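Local coordinates for protein CHIR AB1 (Gallus gallus, PDB 2VSD) that probably serves as an avian Fc receptor, its extracellular immunoglobulin domain binding the Fc part of chicken antibody, at residues 3-17 with 82-95. Residues are numbered along the deposited sequence; the frame is centred on the assembly and turned at random.
Unlike the reference sequence in segment 3-17: Gln5 (reference Arg). Unlike the reference sequence in segment 82-95: Asn85 (reference Lys), Gln86 (reference Lys).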
loop_
_atom_site.group_PDB
_atom_site.type_symbol
_atom_site.label_atom_id
_atom_site.label_comp_id
_atom_site.label_asym_id
_atom_site.label_seq_id
_atom_site.Cartn_x
_atom_site.Cartn_y
_atom_site.Cartn_z
ATOM N N LEU A 3 18.809 -0.462 2.200
ATOM C CA LEU A 3 17.727 0.531 1.931
ATOM C C LEU A 3 17.560 1.545 3.095
ATOM O O LEU A 3 16.988 1.213 4.133
ATOM C CB LEU A 3 16.402 -0.192 1.606
ATOM C CG LEU A 3 15.518 0.614 0.656
ATOM C CD1 LEU A 3 14.604 -0.210 -0.233
ATOM C CD2 LEU A 3 14.702 1.512 1.495
ATOM N N PRO A 4 18.079 2.778 2.924
ATOM C CA PRO A 4 18.021 3.768 4.009
ATOM C C PRO A 4 16.589 4.227 4.382
ATOM O O PRO A 4 15.814 4.601 3.503
ATOM C CB PRO A 4 18.823 4.946 3.453
ATOM C CG PRO A 4 18.811 4.757 1.979
ATOM C CD PRO A 4 18.773 3.304 1.734
ATOM N N GLN A 5 16.288 4.184 5.679
ATOM C CA GLN A 5 15.020 4.652 6.249
ATOM C C GLN A 5 14.701 6.063 5.758
ATOM O O GLN A 5 15.571 6.947 5.823
ATOM C CB GLN A 5 15.106 4.626 7.780
ATOM C CG GLN A 5 13.826 5.065 8.516
ATOM C CD GLN A 5 14.030 5.324 10.013
ATOM O OE1 GLN A 5 15.133 5.652 10.474
ATOM N NE2 GLN A 5 12.964 5.189 10.771
ATOM N N PRO A 6 13.460 6.288 5.257
ATOM C CA PRO A 6 13.117 7.643 4.831
ATOM C C PRO A 6 12.790 8.529 6.042
ATOM O O PRO A 6 12.600 8.025 7.136
ATOM C CB PRO A 6 11.879 7.428 3.947
ATOM C CG PRO A 6 11.203 6.206 4.550
ATOM C CD PRO A 6 12.343 5.331 5.049
ATOM N N SER A 7 12.721 9.833 5.835
ATOM C CA SER A 7 12.246 10.727 6.900
ATOM C C SER A 7 11.119 11.622 6.389
ATOM O O SER A 7 11.051 11.962 5.211
ATOM C CB SER A 7 13.410 11.562 7.445
ATOM O OG SER A 7 13.852 12.427 6.433
ATOM N N LEU A 8 10.239 12.015 7.295
ATOM C CA LEU A 8 8.977 12.641 6.906
ATOM C C LEU A 8 8.907 13.983 7.625
ATOM O O LEU A 8 9.256 14.090 8.823
ATOM C CB LEU A 8 7.817 11.713 7.292
ATOM C CG LEU A 8 6.364 12.087 6.953
ATOM C CD1 LEU A 8 6.129 12.218 5.454
ATOM C CD2 LEU A 8 5.404 11.056 7.626
ATOM N N SER A 9 8.515 15.013 6.885
ATOM C CA SER A 9 8.229 16.287 7.516
ATOM C C SER A 9 6.788 16.700 7.235
ATOM O O SER A 9 6.186 16.284 6.238
ATOM C CB SER A 9 9.223 17.358 7.055
ATOM O OG SER A 9 9.097 17.597 5.676
ATOM N N LEU A 10 6.249 17.509 8.131
ATOM C CA LEU A 10 4.890 18.029 7.998
ATOM C C LEU A 10 4.879 19.556 8.042
ATOM O O LEU A 10 5.422 20.146 8.988
ATOM C CB LEU A 10 4.041 17.450 9.120
ATOM C CG LEU A 10 2.710 18.153 9.431
ATOM C CD1 LEU A 10 1.696 17.907 8.315
ATOM C CD2 LEU A 10 2.162 17.695 10.781
ATOM N N HIS A 11 4.239 20.188 7.053
ATOM C CA HIS A 11 4.135 21.665 7.035
ATOM C C HIS A 11 2.748 22.041 6.552
ATOM O O HIS A 11 2.313 21.545 5.522
ATOM C CB HIS A 11 5.174 22.304 6.098
ATOM C CG HIS A 11 6.598 22.016 6.487
ATOM N ND1 HIS A 11 7.314 20.961 5.961
ATOM C CD2 HIS A 11 7.413 22.604 7.395
ATOM C CE1 HIS A 11 8.519 20.928 6.506
ATOM N NE2 HIS A 11 8.604 21.913 7.382
ATOM N N PRO A 12 2.044 22.910 7.291
ATOM C CA PRO A 12 2.365 23.388 8.627
ATOM C C PRO A 12 2.123 22.277 9.657
ATOM O O PRO A 12 1.353 21.335 9.391
ATOM C CB PRO A 12 1.341 24.512 8.833
ATOM C CG PRO A 12 0.151 24.034 8.008
ATOM C CD PRO A 12 0.779 23.479 6.791
ATOM N N SER A 13 2.756 22.387 10.822
ATOM C CA SER A 13 2.553 21.380 11.872
ATOM C C SER A 13 1.808 21.933 13.094
ATOM O O SER A 13 1.252 21.171 13.882
ATOM C CB SER A 13 3.891 20.782 12.290
ATOM O OG SER A 13 4.799 21.824 12.591
ATOM N N GLN A 14 1.794 23.262 13.243
ATOM C CA GLN A 14 1.123 23.901 14.376
ATOM C C GLN A 14 -0.085 24.707 13.934
ATOM O O GLN A 14 -0.042 25.312 12.854
ATOM C CB GLN A 14 2.078 24.809 15.157
ATOM C CG GLN A 14 3.369 24.099 15.621
ATOM C CD GLN A 14 3.111 23.090 16.712
ATOM O OE1 GLN A 14 2.165 23.245 17.486
ATOM N NE2 GLN A 14 3.939 22.031 16.769
ATOM N N GLY A 15 -1.118 24.688 14.776
ATOM C CA GLY A 15 -2.384 25.403 14.551
ATOM C C GLY A 15 -3.141 24.965 13.287
ATOM O O GLY A 15 -3.877 25.756 12.693
ATOM N N VAL A 16 -3.002 23.695 12.913
ATOM C CA VAL A 16 -3.688 23.179 11.736
ATOM C C VAL A 16 -5.156 22.934 12.069
ATOM O O VAL A 16 -5.481 22.360 13.120
ATOM C CB VAL A 16 -3.029 21.884 11.190
ATOM C CG1 VAL A 16 -3.844 21.336 10.026
ATOM C CG2 VAL A 16 -1.589 22.184 10.748
ATOM N N SER A 17 -6.040 23.372 11.174
ATOM C CA SER A 17 -7.485 23.272 11.351
ATOM C C SER A 17 -8.133 22.645 10.140
ATOM O O SER A 17 -7.544 22.644 9.063
ATOM C CB SER A 17 -8.039 24.694 11.486
ATOM O OG SER A 17 -7.406 25.348 12.586
ATOM N N TRP A 82 13.049 -4.543 -2.887
ATOM C CA TRP A 82 13.375 -4.012 -1.583
ATOM C C TRP A 82 12.309 -3.024 -1.136
ATOM O O TRP A 82 11.775 -2.272 -1.943
ATOM C CB TRP A 82 14.738 -3.300 -1.621
ATOM C CG TRP A 82 15.957 -4.233 -1.481
ATOM C CD1 TRP A 82 15.946 -5.585 -1.211
ATOM C CD2 TRP A 82 17.346 -3.851 -1.533
ATOM N NE1 TRP A 82 17.241 -6.070 -1.137
ATOM C CE2 TRP A 82 18.117 -5.032 -1.331
ATOM C CE3 TRP A 82 18.014 -2.636 -1.757
ATOM C CZ2 TRP A 82 19.521 -5.020 -1.325
ATOM C CZ3 TRP A 82 19.420 -2.631 -1.765
ATOM C CH2 TRP A 82 20.154 -3.818 -1.545
ATOM N N THR A 83 12.043 -3.034 0.161
ATOM C CA THR A 83 11.215 -1.995 0.798
ATOM C C THR A 83 11.954 -1.378 1.978
ATOM O O THR A 83 12.725 -2.060 2.664
ATOM C CB THR A 83 9.826 -2.537 1.249
ATOM O OG1 THR A 83 9.057 -1.460 1.810
ATOM C CG2 THR A 83 9.958 -3.633 2.275
ATOM N N SER A 84 11.731 -0.091 2.214
ATOM C CA SER A 84 12.267 0.556 3.404
ATOM C C SER A 84 11.452 0.168 4.619
ATOM O O SER A 84 10.360 -0.381 4.501
ATOM C CB SER A 84 12.262 2.087 3.262
ATOM O OG SER A 84 10.940 2.615 3.373
ATOM N N ASN A 85 11.983 0.477 5.790
ATOM C CA ASN A 85 11.148 0.507 6.984
ATOM C C ASN A 85 10.334 1.806 6.944
ATOM O O ASN A 85 10.631 2.703 6.147
ATOM C CB ASN A 85 12.010 0.468 8.249
ATOM C CG ASN A 85 12.474 -0.951 8.599
ATOM O OD1 ASN A 85 11.684 -1.917 8.575
ATOM N ND2 ASN A 85 13.751 -1.082 8.930
ATOM N N GLN A 86 9.297 1.873 7.765
ATOM C CA GLN A 86 8.574 3.140 7.987
ATOM C C GLN A 86 9.506 4.226 8.501
ATOM O O GLN A 86 10.387 3.952 9.324
ATOM C CB GLN A 86 7.479 2.945 9.012
ATOM C CG GLN A 86 6.273 2.092 8.565
ATOM C CD GLN A 86 5.492 2.692 7.422
ATOM O OE1 GLN A 86 5.749 3.823 6.988
ATOM N NE2 GLN A 86 4.540 1.918 6.900
ATOM N N SER A 87 9.314 5.453 8.026
ATOM C CA SER A 87 9.906 6.632 8.667
ATOM C C SER A 87 9.528 6.724 10.169
ATOM O O SER A 87 8.549 6.125 10.627
ATOM C CB SER A 87 9.473 7.891 7.906
ATOM O OG SER A 87 8.085 8.151 8.138
ATOM N N ASP A 88 10.289 7.500 10.946
ATOM C CA ASP A 88 9.838 7.894 12.269
ATOM C C ASP A 88 8.516 8.663 12.067
ATOM O O ASP A 88 8.357 9.319 11.064
ATOM C CB ASP A 88 10.861 8.821 12.929
ATOM C CG ASP A 88 12.130 8.077 13.369
ATOM O OD1 ASP A 88 12.062 6.841 13.604
ATOM O OD2 ASP A 88 13.154 8.757 13.504
ATOM N N PRO A 89 7.599 8.596 13.037
ATOM C CA PRO A 89 6.254 9.181 12.853
ATOM C C PRO A 89 6.221 10.713 12.960
ATOM O O PRO A 89 7.080 11.336 13.650
ATOM C CB PRO A 89 5.457 8.536 13.986
ATOM C CG PRO A 89 6.485 8.422 15.105
ATOM C CD PRO A 89 7.754 7.979 14.374
ATOM N N VAL A 90 5.242 11.327 12.277
ATOM C CA VAL A 90 4.954 12.762 12.492
ATOM C C VAL A 90 3.460 12.824 12.753
ATOM O O VAL A 90 2.674 12.189 12.030
ATOM C CB VAL A 90 5.344 13.636 11.287
ATOM C CG1 VAL A 90 5.120 15.140 11.573
ATOM C CG2 VAL A 90 6.836 13.442 10.951
ATOM N N GLU A 91 3.068 13.560 13.786
ATOM C CA GLU A 91 1.677 13.597 14.206
ATOM C C GLU A 91 0.984 14.864 13.671
ATOM O O GLU A 91 1.501 15.988 13.863
ATOM C CB GLU A 91 1.630 13.542 15.721
ATOM C CG GLU A 91 0.243 13.203 16.272
ATOM C CD GLU A 91 -0.097 11.720 16.226
ATOM O OE1 GLU A 91 0.793 10.878 15.964
ATOM O OE2 GLU A 91 -1.267 11.394 16.521
ATOM N N LEU A 92 -0.146 14.669 12.968
ATOM C CA LEU A 92 -1.075 15.792 12.641
ATOM C C LEU A 92 -2.099 15.969 13.765
ATOM O O LEU A 92 -2.888 15.059 14.086
ATOM C CB LEU A 92 -1.774 15.540 11.294
ATOM C CG LEU A 92 -2.755 16.647 10.883
ATOM C CD1 LEU A 92 -1.989 18.014 10.753
ATOM C CD2 LEU A 92 -3.380 16.235 9.580
ATOM N N VAL A 93 -2.060 17.147 14.389
ATOM C CA VAL A 93 -2.893 17.452 15.533
ATOM C C VAL A 93 -3.797 18.552 15.062
ATOM O O VAL A 93 -3.321 19.550 14.566
ATOM C CB VAL A 93 -2.048 18.001 16.718
ATOM C CG1 VAL A 93 -2.993 18.347 17.901
ATOM C CG2 VAL A 93 -0.980 16.987 17.125
ATOM N N LEU A 94 -5.101 18.375 15.215
ATOM C CA LEU A 94 -6.001 19.378 14.678
ATOM C C LEU A 94 -6.431 20.347 15.748
ATOM O O LEU A 94 -6.826 19.945 16.850
ATOM C CB LEU A 94 -7.198 18.732 13.967
ATOM C CG LEU A 94 -6.768 17.988 12.701
ATOM C CD1 LEU A 94 -7.913 17.312 11.931
ATOM C CD2 LEU A 94 -5.979 18.910 11.754
ATOM N N THR A 95 -6.228 21.616 15.406
ATOM C CA THR A 95 -6.890 22.763 15.997
ATOM C C THR A 95 -6.214 23.318 17.240
ATOM O O THR A 95 -5.416 24.254 17.107
ATOM C CB THR A 95 -8.393 22.505 16.140
ATOM O OG1 THR A 95 -9.060 23.224 15.097
ATOM C CG2 THR A 95 -8.891 22.921 17.484
HETATM O O HOH W 1 14.777 1.378 5.956
HETATM O O HOH W 2 12.788 8.366 9.782
HETATM O O HOH W 3 10.261 10.987 9.945
HETATM O O HOH W 4 0.417 18.644 13.720
HETATM O O HOH W 5 -1.413 21.559 14.412
#
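Leu10 and Val90 meet where the edges of two β-sheets close on each other: Val90 CG1 lies 3.5 Å from Leu10 CB, while its other methyl, CG2, reaches back to Leu8. With CG anti to its backbone N (chi1 163°), Leu10 lays CD2 near Glu91 O, 3.6 Å away, with Leu92 CD1 just beyond. That methyl of Leu92 also lies across Val16, whose CG1 packs at 3.7 Å on Leu94 CD2, so the aliphatic row continues along the seam toward the C-terminal end; Leu24 backs Leu10, and Val62 backs Val16 and Leu94. Toward the N-terminal end of strand 7-11, Ser87 sets CB against Pro6 O; its OG, close to Leu8 CB, is hydrogen-bonded to backbone N of Cys73, half of the disulfide with Cys26.

The outer side is looser and wetter. Mid-seam, waters stand in for backbone pairing, one joining Pro6 O to Asp88 N and another Leu8 N to Asp88 O; Thr95 N bonds Val16 O directly at the C-terminal end. Gln5 stretches over this seam, its NE2 donating to Gln86 O (3.2 Å, 168°) on a lone pair in the carbonyl plane and only weakly to Asp88 OD1. Strands 7-11 and 90-92 run roughly parallel, 27° apart, but in different sheets; this first-to-last-strand seam, bridged by solvent, closes one edge of the immunoglobulin β-sandwich.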